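PDB 2PLC: phosphatidylinositol-specific phospholipase C from Listeria monocytogenes, which is a bacterial phospholipase C of the phosphatidylinositol-specific family, a single-chain protein whose X domain belongs to the TIM-barrel clan. Local coordinates for residues Lys192-Phe195 and Lys196-Gln200; Leu233-Lys236 and Val237-Phe240; Glu261-Thr264 and Ile265-Ile269. One frame throughout, in Å; residues are numbered along the deposited sequence.

All three contacts are i to i+3 or i+4 packing along single helices, the third including its N-cap residue. In chain order they are interaction 1 (helix 191-207), interaction 2 (helix 226-246) and interaction 3 (helix 262-269). The first two helices are the crossovers that join strands 180-183, 212-216 and 253-257 of the parallel sheet, and the third follows strand 253-257. Centres of interactions 1 and 2 are about 11 Å apart, of 2 and 3 about 10 Å, and of 1 and 3 about 19 Å, the last pair not touching. Helix 226-246 therefore sits in the middle, packed on one neighbour mainly through apolar groups and tied to the other by polar ones, consistent with neighbouring helices on a TIM-barrel-like fold.

Interaction 1 of 3, residues Lys192-Phe195 and Lys196-Gln200; sequences KTKF and KEIVQ
Phe195 and Val199, one helical turn apart, form the main side-chain contact of 192-200. From CB, beside its own peptide, the Phe195 side chain turns so that CG leaves anti to the backbone N (chi1 -173°), which carries the ring along the helix beside Val199. There CE1, CE2 and finally CZ come under one methyl, with CZ closest at 3.7 Å from Val199 CG2. That methyl lies over a ring face, offset toward the rim: CG2 is 3.8 Å from the Phe195 ring centroid and 17° off the ring normal, which makes it a CH-pi contact. The same CG2 stands beside its own backbone N and 3.3 Å from Phe195 O, the acceptor of the Val199 N hydrogen bond (2.9 Å, nearly straight at 175°).

On the next flank, Ile198 CG1 leans over Lys194 O at 3.1 Å, and its CD1 reaches Lys194 CG. Lys194 passes Glu197 at about a right angle, its CD 4.0 Å from Glu197 OE1. Their charged atoms are not in contact, Lys194 NZ being held instead by the carbonyl oxygens of Asp185 and His216. Helix 226-246 packs against Lys194, Phe195, Ile198 and Val199, and Lys236 adds a cation-pi contact to the Phe195 ring. Side-chain pairing one turn apart, beneath a neighbouring helix, belongs here to the crossover helix of a beta-alpha-beta unit, strand 180-183, helix 191-207 and strand 212-216, the repeating element of TIM-barrel-like folds.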
ATOM      1  N   LYS A 192       1.587   0.375 -23.429  1.00 19.62           N
ATOM      2  CA  LYS A 192       0.228   0.146 -23.933  1.00 19.92           C
ATOM      3  C   LYS A 192      -0.450  -1.020 -23.209  1.00 17.02           C
ATOM      4  O   LYS A 192      -1.571  -0.889 -22.721  1.00 21.88           O
ATOM      5  CB  LYS A 192       0.248  -0.114 -25.451  1.00 23.32           C
ATOM      6  CG  LYS A 192      -0.321   1.029 -26.323  1.00 43.22           C
ATOM      7  CD  LYS A 192      -1.864   0.960 -26.489  1.00 59.30           C
ATOM      8  CE  LYS A 192      -2.452   2.167 -27.277  1.00 59.26           C
ATOM      9  NZ  LYS A 192      -3.956   2.257 -27.278  1.00 38.07           N
ATOM     10  N   THR A 193       0.251  -2.143 -23.100  1.00 14.87           N
ATOM     11  CA  THR A 193      -0.294  -3.316 -22.426  1.00 21.44           C
ATOM     12  C   THR A 193      -0.521  -3.054 -20.939  1.00 19.12           C
ATOM     13  O   THR A 193      -1.579  -3.380 -20.405  1.00 27.31           O
ATOM     14  CB  THR A 193       0.634  -4.537 -22.595  1.00 19.26           C
ATOM     15  OG1 THR A 193       0.730  -4.865 -23.987  1.00 31.28           O
ATOM     16  CG2 THR A 193       0.097  -5.741 -21.831  1.00 14.82           C
ATOM     17  N   LYS A 194       0.470  -2.460 -20.282  1.00 20.78           N
ATOM     18  CA  LYS A 194       0.375  -2.158 -18.857  1.00 20.34           C
ATOM     19  C   LYS A 194      -0.810  -1.234 -18.571  1.00 21.83           C
ATOM     20  O   LYS A 194      -1.515  -1.403 -17.570  1.00 23.20           O
ATOM     21  CB  LYS A 194       1.676  -1.520 -18.365  1.00 15.35           C
ATOM     22  CG  LYS A 194       1.710  -1.196 -16.876  1.00 16.04           C
ATOM     23  CD  LYS A 194       1.661  -2.446 -15.995  1.00 16.31           C
ATOM     24  CE  LYS A 194       1.776  -2.064 -14.514  1.00 14.94           C
ATOM     25  NZ  LYS A 194       1.772  -3.235 -13.589  1.00 10.14           N
ATOM     26  N   PHE A 195      -1.042  -0.272 -19.461  1.00 17.35           N
ATOM     27  CA  PHE A 195      -2.148   0.656 -19.277  1.00 12.57           C
ATOM     28  C   PHE A 195      -3.482  -0.092 -19.380  1.00 18.25           C
ATOM     29  O   PHE A 195      -4.399   0.153 -18.590  1.00 19.13           O
ATOM     30  CB  PHE A 195      -2.082   1.792 -20.302  1.00 15.40           C
ATOM     31  CG  PHE A 195      -3.090   2.874 -20.060  1.00 12.50           C
ATOM     32  CD1 PHE A 195      -3.145   3.525 -18.833  1.00 13.64           C
ATOM     33  CD2 PHE A 195      -4.009   3.221 -21.042  1.00 19.08           C
ATOM     34  CE1 PHE A 195      -4.104   4.507 -18.587  1.00 15.81           C
ATOM     35  CE2 PHE A 195      -4.975   4.205 -20.800  1.00 17.32           C
ATOM     36  CZ  PHE A 195      -5.019   4.847 -19.567  1.00 13.30           C
ATOM     37  N   LYS A 196      -3.577  -1.015 -20.337  1.00 16.07           N
ATOM     38  CA  LYS A 196      -4.789  -1.804 -20.524  1.00 18.55           C
ATOM     39  C   LYS A 196      -5.120  -2.583 -19.255  1.00 20.63           C
ATOM     40  O   LYS A 196      -6.259  -2.552 -18.783  1.00 22.16           O
ATOM     41  CB  LYS A 196      -4.637  -2.749 -21.723  1.00 16.16           C
ATOM     42  CG  LYS A 196      -5.156  -2.158 -23.040  1.00 29.88           C
ATOM     43  CD  LYS A 196      -4.675  -2.924 -24.277  1.00 38.44           C
ATOM     44  CE  LYS A 196      -5.033  -4.413 -24.236  1.00 55.02           C
ATOM     45  NZ  LYS A 196      -6.502  -4.689 -24.330  1.00 66.62           N
ATOM     46  N   GLU A 197      -4.106  -3.228 -18.677  1.00 18.04           N
ATOM     47  CA  GLU A 197      -4.273  -4.009 -17.454  1.00 14.12           C
ATOM     48  C   GLU A 197      -4.693  -3.138 -16.279  1.00 16.45           C
ATOM     49  O   GLU A 197      -5.449  -3.574 -15.410  1.00 14.34           O
ATOM     50  CB  GLU A 197      -2.980  -4.745 -17.116  1.00 14.41           C
ATOM     51  CG  GLU A 197      -2.574  -5.748 -18.174  1.00 18.02           C
ATOM     52  CD  GLU A 197      -1.218  -6.352 -17.907  1.00 28.41           C
ATOM     53  OE1 GLU A 197      -0.297  -5.604 -17.516  1.00 29.02           O
ATOM     54  OE2 GLU A 197      -1.066  -7.576 -18.095  1.00 36.34           O
ATOM     55  N   ILE A 198      -4.185  -1.911 -16.242  1.00 16.91           N
ATOM     56  CA  ILE A 198      -4.543  -0.988 -15.169  1.00 13.38           C
ATOM     57  C   ILE A 198      -6.013  -0.599 -15.332  1.00 17.33           C
ATOM     58  O   ILE A 198      -6.801  -0.760 -14.405  1.00 16.78           O
ATOM     59  CB  ILE A 198      -3.632   0.274 -15.171  1.00 13.09           C
ATOM     60  CG1 ILE A 198      -2.202  -0.117 -14.783  1.00 11.50           C
ATOM     61  CG2 ILE A 198      -4.160   1.316 -14.188  1.00 10.86           C
ATOM     62  CD1 ILE A 198      -1.185   0.995 -14.970  1.00 12.81           C
ATOM     63  N   VAL A 199      -6.384  -0.160 -16.534  1.00 14.90           N
ATOM     64  CA  VAL A 199      -7.759   0.242 -16.845  1.00 16.87           C
ATOM     65  C   VAL A 199      -8.772  -0.885 -16.608  1.00 16.32           C
ATOM     66  O   VAL A 199      -9.828  -0.666 -16.004  1.00 18.99           O
ATOM     67  CB  VAL A 199      -7.869   0.746 -18.308  1.00 15.72           C
ATOM     68  CG1 VAL A 199      -9.314   0.936 -18.704  1.00 14.50           C
ATOM     69  CG2 VAL A 199      -7.137   2.068 -18.456  1.00 14.18           C
ATOM     70  N   GLN A 200      -8.445  -2.089 -17.067  1.00 19.82           N
ATOM     71  CA  GLN A 200      -9.328  -3.239 -16.891  1.00 15.91           C
ATOM     72  C   GLN A 200      -9.562  -3.566 -15.415  1.00 16.66           C
ATOM     73  O   GLN A 200     -10.689  -3.842 -15.008  1.00 19.77           O
ATOM     74  CB  GLN A 200      -8.763  -4.457 -17.620  1.00 13.45           C
ATOM     75  CG  GLN A 200      -8.834  -4.346 -19.128  1.00 16.42           C
ATOM     76  CD  GLN A 200      -8.179  -5.514 -19.835  1.00 26.80           C
ATOM     77  OE1 GLN A 200      -7.815  -6.511 -19.206  1.00 26.04           O
ATOM     78  NE2 GLN A 200      -8.013  -5.394 -21.153  1.00 22.21           N
TER

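Interaction 2 of 3, residues Leu233-Lys236 and Val237-Phe240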
ATOM      1  N   LEU A 233       3.000   6.578 -17.483  1.00 16.85           N
ATOM      2  CA  LEU A 233       1.745   6.087 -16.926  1.00 16.05           C
ATOM      3  C   LEU A 233       0.905   6.885 -15.935  1.00 21.08           C
ATOM      4  O   LEU A 233      -0.324   6.906 -16.061  1.00 25.69           O
ATOM      5  CB  LEU A 233       1.967   4.687 -16.362  1.00 15.37           C
ATOM      6  CG  LEU A 233       2.262   3.625 -17.417  1.00 15.16           C
ATOM      7  CD1 LEU A 233       2.903   2.403 -16.795  1.00  8.51           C
ATOM      8  CD2 LEU A 233       0.982   3.273 -18.135  1.00 13.12           C
ATOM      9  N   ASN A 234       1.532   7.499 -14.935  1.00 22.04           N
ATOM     10  CA  ASN A 234       0.784   8.246 -13.921  1.00 18.25           C
ATOM     11  C   ASN A 234      -0.200   9.261 -14.482  1.00 18.78           C
ATOM     12  O   ASN A 234      -1.328   9.360 -14.006  1.00 27.01           O
ATOM     13  CB  ASN A 234       1.728   8.923 -12.924  1.00 19.45           C
ATOM     14  CG  ASN A 234       2.457   7.928 -12.039  1.00 20.74           C
ATOM     15  OD1 ASN A 234       2.199   6.728 -12.087  1.00 15.00           O
ATOM     16  ND2 ASN A 234       3.376   8.430 -11.222  1.00 18.81           N
ATOM     17  N   ASN A 235       0.216   9.992 -15.511  1.00 24.09           N
ATOM     18  CA  ASN A 235      -0.640  10.992 -16.140  1.00 24.42           C
ATOM     19  C   ASN A 235      -1.814  10.358 -16.883  1.00 26.47           C
ATOM     20  O   ASN A 235      -2.941  10.854 -16.826  1.00 31.25           O
ATOM     21  CB  ASN A 235       0.175  11.854 -17.100  1.00 41.62           C
ATOM     22  CG  ASN A 235       0.260  13.287 -16.645  1.00 62.25           C
ATOM     23  OD1 ASN A 235      -0.387  14.165 -17.217  1.00 72.40           O
ATOM     24  ND2 ASN A 235       1.037  13.532 -15.591  1.00 65.54           N
ATOM     25  N   LYS A 236      -1.538   9.260 -17.585  1.00 19.32           N
ATOM     26  CA  LYS A 236      -2.566   8.556 -18.331  1.00 20.07           C
ATOM     27  C   LYS A 236      -3.617   8.039 -17.364  1.00 22.75           C
ATOM     28  O   LYS A 236      -4.815   8.163 -17.617  1.00 22.88           O
ATOM     29  CB  LYS A 236      -1.958   7.405 -19.129  1.00 17.47           C
ATOM     30  CG  LYS A 236      -1.082   7.868 -20.270  1.00 27.70           C
ATOM     31  CD  LYS A 236      -0.356   6.709 -20.949  1.00 29.83           C
ATOM     32  CE  LYS A 236      -1.314   5.781 -21.665  1.00 30.99           C
ATOM     33  NZ  LYS A 236      -2.113   6.515 -22.683  1.00 35.18           N
ATOM     34  N   VAL A 237      -3.156   7.486 -16.243  1.00 20.23           N
ATOM     35  CA  VAL A 237      -4.055   6.958 -15.221  1.00 19.74           C
ATOM     36  C   VAL A 237      -4.833   8.094 -14.551  1.00 18.88           C
ATOM     37  O   VAL A 237      -6.007   7.944 -14.225  1.00 22.40           O
ATOM     38  CB  VAL A 237      -3.277   6.143 -14.162  1.00 22.49           C
ATOM     39  CG1 VAL A 237      -4.199   5.733 -13.018  1.00 25.44           C
ATOM     40  CG2 VAL A 237      -2.665   4.907 -14.808  1.00 13.67           C
ATOM     41  N   GLU A 238      -4.182   9.235 -14.372  1.00 16.77           N
ATOM     42  CA  GLU A 238      -4.822  10.389 -13.756  1.00 20.18           C
ATOM     43  C   GLU A 238      -6.007  10.894 -14.586  1.00 24.78           C
ATOM     44  O   GLU A 238      -7.060  11.223 -14.036  1.00 28.26           O
ATOM     45  CB  GLU A 238      -3.809  11.508 -13.565  1.00 22.20           C
ATOM     46  CG  GLU A 238      -4.340  12.687 -12.776  1.00 25.96           C
ATOM     47  CD  GLU A 238      -3.320  13.799 -12.626  1.00 32.74           C
ATOM     48  OE1 GLU A 238      -2.112  13.569 -12.873  1.00 37.22           O
ATOM     49  OE2 GLU A 238      -3.734  14.916 -12.257  1.00 37.10           O
ATOM     50  N   GLN A 239      -5.829  10.947 -15.905  1.00 26.74           N
ATOM     51  CA  GLN A 239      -6.882  11.398 -16.817  1.00 30.26           C
ATOM     52  C   GLN A 239      -8.034  10.408 -16.870  1.00 31.69           C
ATOM     53  O   GLN A 239      -9.191  10.795 -17.027  1.00 30.64           O
ATOM     54  CB  GLN A 239      -6.326  11.585 -18.218  1.00 35.89           C
ATOM     55  CG  GLN A 239      -5.473  12.815 -18.375  1.00 51.97           C
ATOM     56  CD  GLN A 239      -4.769  12.844 -19.710  1.00 63.52           C
ATOM     57  OE1 GLN A 239      -5.312  12.395 -20.722  1.00 66.20           O
ATOM     58  NE2 GLN A 239      -3.541  13.357 -19.720  1.00 69.25           N
ATOM     59  N   PHE A 240      -7.699   9.127 -16.760  1.00 25.95           N
ATOM     60  CA  PHE A 240      -8.686   8.063 -16.779  1.00 20.46           C
ATOM     61  C   PHE A 240      -9.588   8.168 -15.549  1.00 27.14           C
ATOM     62  O   PHE A 240     -10.805   8.020 -15.655  1.00 30.50           O
ATOM     63  CB  PHE A 240      -7.982   6.712 -16.805  1.00 24.19           C
ATOM     64  CG  PHE A 240      -8.912   5.547 -16.712  1.00 28.86           C
ATOM     65  CD1 PHE A 240      -9.769   5.241 -17.762  1.00 29.00           C
ATOM     66  CD2 PHE A 240      -8.927   4.746 -15.574  1.00 33.80           C
ATOM     67  CE1 PHE A 240     -10.624   4.149 -17.683  1.00 32.39           C
ATOM     68  CE2 PHE A 240      -9.782   3.651 -15.485  1.00 39.00           C
ATOM     69  CZ  PHE A 240     -10.633   3.351 -16.543  1.00 32.11           C
TER
HETATM   70  O   HOH W   1      -3.268  14.640 -17.047  1.00 78.30           O
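Val237 N donates to Leu233 O at 2.9 Å with an N-H...O angle of 165°, and three more i to i+4 bonds follow, from Glu238 N to Asn234 O, Gln239 N to Asn235 O and Phe240 N to Lys236 O. This regular alpha-helical pattern lies within helix 226-246, the crossover of the beta-alpha-beta unit between strands 212-216 and 253-257. On the exposed flank a water joins two amides one turn apart. It donates to Asn235 OD1 at 2.9 Å and accepts from Gln239 NE2 at 3.0 Å. Directly, Asn235 OD1 and Gln239 NE2 stand 4.1 Å apart, and the two amide planes are turned 88° to each other, so the water makes the connection that the amides do not make themselves.

Beside this bridge, Asn235 and Glu238 extend together from the helix, Asn235 ND2 coming no nearer than 4.2 Å to Glu238 OE1. Glu238 CG is anti to the backbone N (chi1 -173°) and the chain is extended beyond it, which carries the carboxylate across to helix 262-269. There OE1 is hydrogen-bonded to Thr264 OG1. Asn234 similarly looks beyond the helix, its ND2 bonded to Asp258 O.

The packing is closer to the main chain. Glu238 CB lies 3.3 Å from Asn234 O, and Phe240 CB rests near Lys236 O. On the buried side, where Leu233, Val237 and Phe240 meet helix 191-207, the CG2 methyl of Val237 lies 3.3 Å from Leu233 O.

Interaction 3 of 3, residues Glu261-Thr264 and Ile265-Ile269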
ATOM      1  N   GLU A 261       2.809  12.207  -8.061  1.00 24.41           N
ATOM      2  CA  GLU A 261       2.817  13.650  -7.849  1.00 26.36           C
ATOM      3  C   GLU A 261       1.651  14.042  -6.948  1.00 27.64           C
ATOM      4  O   GLU A 261       0.630  13.352  -6.904  1.00 26.56           O
ATOM      5  CB  GLU A 261       2.722  14.385  -9.181  1.00 25.61           C
ATOM      6  CG  GLU A 261       3.934  14.176 -10.054  1.00 40.63           C
ATOM      7  CD  GLU A 261       3.906  15.038 -11.289  1.00 56.45           C
ATOM      8  OE1 GLU A 261       3.121  14.729 -12.216  1.00 66.57           O
ATOM      9  OE2 GLU A 261       4.670  16.028 -11.328  1.00 62.10           O
ATOM     10  N   LYS A 262       1.825  15.140  -6.216  1.00 27.60           N
ATOM     11  CA  LYS A 262       0.807  15.657  -5.297  1.00 29.04           C
ATOM     12  C   LYS A 262      -0.547  15.801  -5.990  1.00 25.13           C
ATOM     13  O   LYS A 262      -1.589  15.515  -5.403  1.00 25.09           O
ATOM     14  CB  LYS A 262       1.227  17.032  -4.770  1.00 34.05           C
ATOM     15  CG  LYS A 262       2.584  17.101  -4.088  1.00 33.75           C
ATOM     16  CD  LYS A 262       2.494  16.805  -2.602  1.00 44.36           C
ATOM     17  CE  LYS A 262       3.765  17.229  -1.873  1.00 42.13           C
ATOM     18  NZ  LYS A 262       3.969  18.706  -1.915  1.00 51.49           N
ATOM     19  N   GLN A 263      -0.503  16.256  -7.241  1.00 27.57           N
ATOM     20  CA  GLN A 263      -1.684  16.477  -8.085  1.00 29.24           C
ATOM     21  C   GLN A 263      -2.450  15.182  -8.345  1.00 29.71           C
ATOM     22  O   GLN A 263      -3.673  15.118  -8.180  1.00 23.12           O
ATOM     23  CB  GLN A 263      -1.230  17.070  -9.426  1.00 45.24           C
ATOM     24  CG  GLN A 263      -2.335  17.349 -10.432  1.00 59.82           C
ATOM     25  CD  GLN A 263      -2.974  18.708 -10.236  1.00 71.46           C
ATOM     26  OE1 GLN A 263      -3.617  18.965  -9.215  1.00 76.04           O
ATOM     27  NE2 GLN A 263      -2.796  19.593 -11.217  1.00 69.88           N
ATOM     28  N   THR A 264      -1.711  14.160  -8.769  1.00 23.93           N
ATOM     29  CA  THR A 264      -2.277  12.853  -9.074  1.00 25.18           C
ATOM     30  C   THR A 264      -2.928  12.235  -7.842  1.00 22.55           C
ATOM     31  O   THR A 264      -4.001  11.644  -7.932  1.00 27.86           O
ATOM     32  CB  THR A 264      -1.195  11.890  -9.603  1.00 23.43           C
ATOM     33  OG1 THR A 264      -0.423  12.545 -10.615  1.00 27.36           O
ATOM     34  CG2 THR A 264      -1.832  10.648 -10.199  1.00 23.63           C
ATOM     35  N   ILE A 265      -2.267  12.368  -6.696  1.00 19.57           N
ATOM     36  CA  ILE A 265      -2.775  11.823  -5.443  1.00 17.71           C
ATOM     37  C   ILE A 265      -4.107  12.478  -5.069  1.00 22.75           C
ATOM     38  O   ILE A 265      -5.055  11.792  -4.679  1.00 25.75           O
ATOM     39  CB  ILE A 265      -1.745  12.004  -4.304  1.00 18.50           C
ATOM     40  CG1 ILE A 265      -0.455  11.251  -4.647  1.00  9.06           C
ATOM     41  CG2 ILE A 265      -2.316  11.497  -2.981  1.00 10.79           C
ATOM     42  CD1 ILE A 265       0.729  11.597  -3.754  1.00 16.18           C
ATOM     43  N   LYS A 266      -4.186  13.798  -5.226  1.00 23.64           N
ATOM     44  CA  LYS A 266      -5.406  14.537  -4.909  1.00 29.93           C
ATOM     45  C   LYS A 266      -6.577  14.124  -5.791  1.00 25.55           C
ATOM     46  O   LYS A 266      -7.694  13.952  -5.311  1.00 33.45           O
ATOM     47  CB  LYS A 266      -5.186  16.048  -5.055  1.00 35.67           C
ATOM     48  CG  LYS A 266      -4.483  16.716  -3.886  1.00 44.91           C
ATOM     49  CD  LYS A 266      -4.478  18.228  -4.059  1.00 53.12           C
ATOM     50  CE  LYS A 266      -3.807  18.935  -2.892  1.00 59.45           C
ATOM     51  NZ  LYS A 266      -3.815  20.418  -3.064  1.00 66.40           N
ATOM     52  N   ASN A 267      -6.320  13.980  -7.087  1.00 23.61           N
ATOM     53  CA  ASN A 267      -7.365  13.601  -8.026  1.00 24.42           C
ATOM     54  C   ASN A 267      -7.909  12.202  -7.795  1.00 22.92           C
ATOM     55  O   ASN A 267      -9.080  11.939  -8.070  1.00 22.19           O
ATOM     56  CB  ASN A 267      -6.883  13.784  -9.466  1.00 28.98           C
ATOM     57  CG  ASN A 267      -6.826  15.242  -9.868  1.00 28.21           C
ATOM     58  OD1 ASN A 267      -7.442  16.090  -9.227  1.00 29.56           O
ATOM     59  ND2 ASN A 267      -6.097  15.542 -10.932  1.00 28.11           N
ATOM     60  N   ILE A 268      -7.070  11.306  -7.284  1.00 19.54           N
ATOM     61  CA  ILE A 268      -7.516   9.947  -6.995  1.00 19.62           C
ATOM     62  C   ILE A 268      -8.419  10.009  -5.759  1.00 21.18           C
ATOM     63  O   ILE A 268      -9.444   9.327  -5.694  1.00 28.39           O
ATOM     64  CB  ILE A 268      -6.326   8.991  -6.753  1.00 17.43           C
ATOM     65  CG1 ILE A 268      -5.530   8.825  -8.045  1.00 13.73           C
ATOM     66  CG2 ILE A 268      -6.820   7.634  -6.268  1.00 17.66           C
ATOM     67  CD1 ILE A 268      -4.312   7.940  -7.904  1.00 17.21           C
ATOM     68  N   ILE A 269      -8.048  10.859  -4.804  1.00 21.15           N
ATOM     69  CA  ILE A 269      -8.833  11.046  -3.581  1.00 23.56           C
ATOM     70  C   ILE A 269     -10.203  11.643  -3.933  1.00 26.44           C
ATOM     71  O   ILE A 269     -11.232  11.204  -3.407  1.00 21.98           O
ATOM     72  CB  ILE A 269      -8.115  11.994  -2.587  1.00 18.91           C
ATOM     73  CG1 ILE A 269      -6.856  11.330  -2.030  1.00 19.70           C
ATOM     74  CG2 ILE A 269      -9.054  12.393  -1.448  1.00 20.45           C
ATOM     75  CD1 ILE A 269      -5.983  12.270  -1.212  1.00 20.12           C
TER
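Glu261 O and Ile265 N close the first turn of helix 262-269 with a 3.1 Å hydrogen bond whose N-H...O angle is 163°. Glu261 occupies the N-cap position: its extended backbone (psi 152°) gives way at Lys262 to helical values. Three further i to i+4 bonds continue the turn, with Lys266 N reaching Lys262 O, Asn267 N reaching Gln263 O and Ile268 N reaching Thr264 O.

Most cross-segment side-chain contacts fall on these same carbonyl oxygens. Ile265 has CG1 turned back toward the main-chain N (chi1 -61°), which places it 3.3 Å from Glu261 O with CD1 following behind. Ile268 repeats the pattern one turn on, its CG1 lying 3.2 Å from Thr264 O and its CD1 4.3 Å from the Thr264 CG2 methyl. Lys266 runs out as an extended chain, touching Lys262 O through CG at 3.5 Å; farther out it runs clear of the first turn. Asn267 brings its amide back over the preceding turn, with ND2 4.2 Å from Gln263 CG.

The two flanks have different surroundings. Ile265, Ile268 and Ile269 pack on Pro22 of strand 20-24, and Ile268 also meets Leu255 and Met257 of strand 253-257. Thr264 and Asn267 instead face helix 226-246, where Asn267 ND2 adds a weak hydrogen bond to Glu238 OE2.

Chemically, the helix is amphipathic: isoleucines seat it against strands 20-24 and 253-257 of the parallel sheet through dispersion contacts, while one carboxylate with two partners on this turn probably fixes its rotation against the neighbouring helix. Lys262 and Lys266 lie on the exposed side.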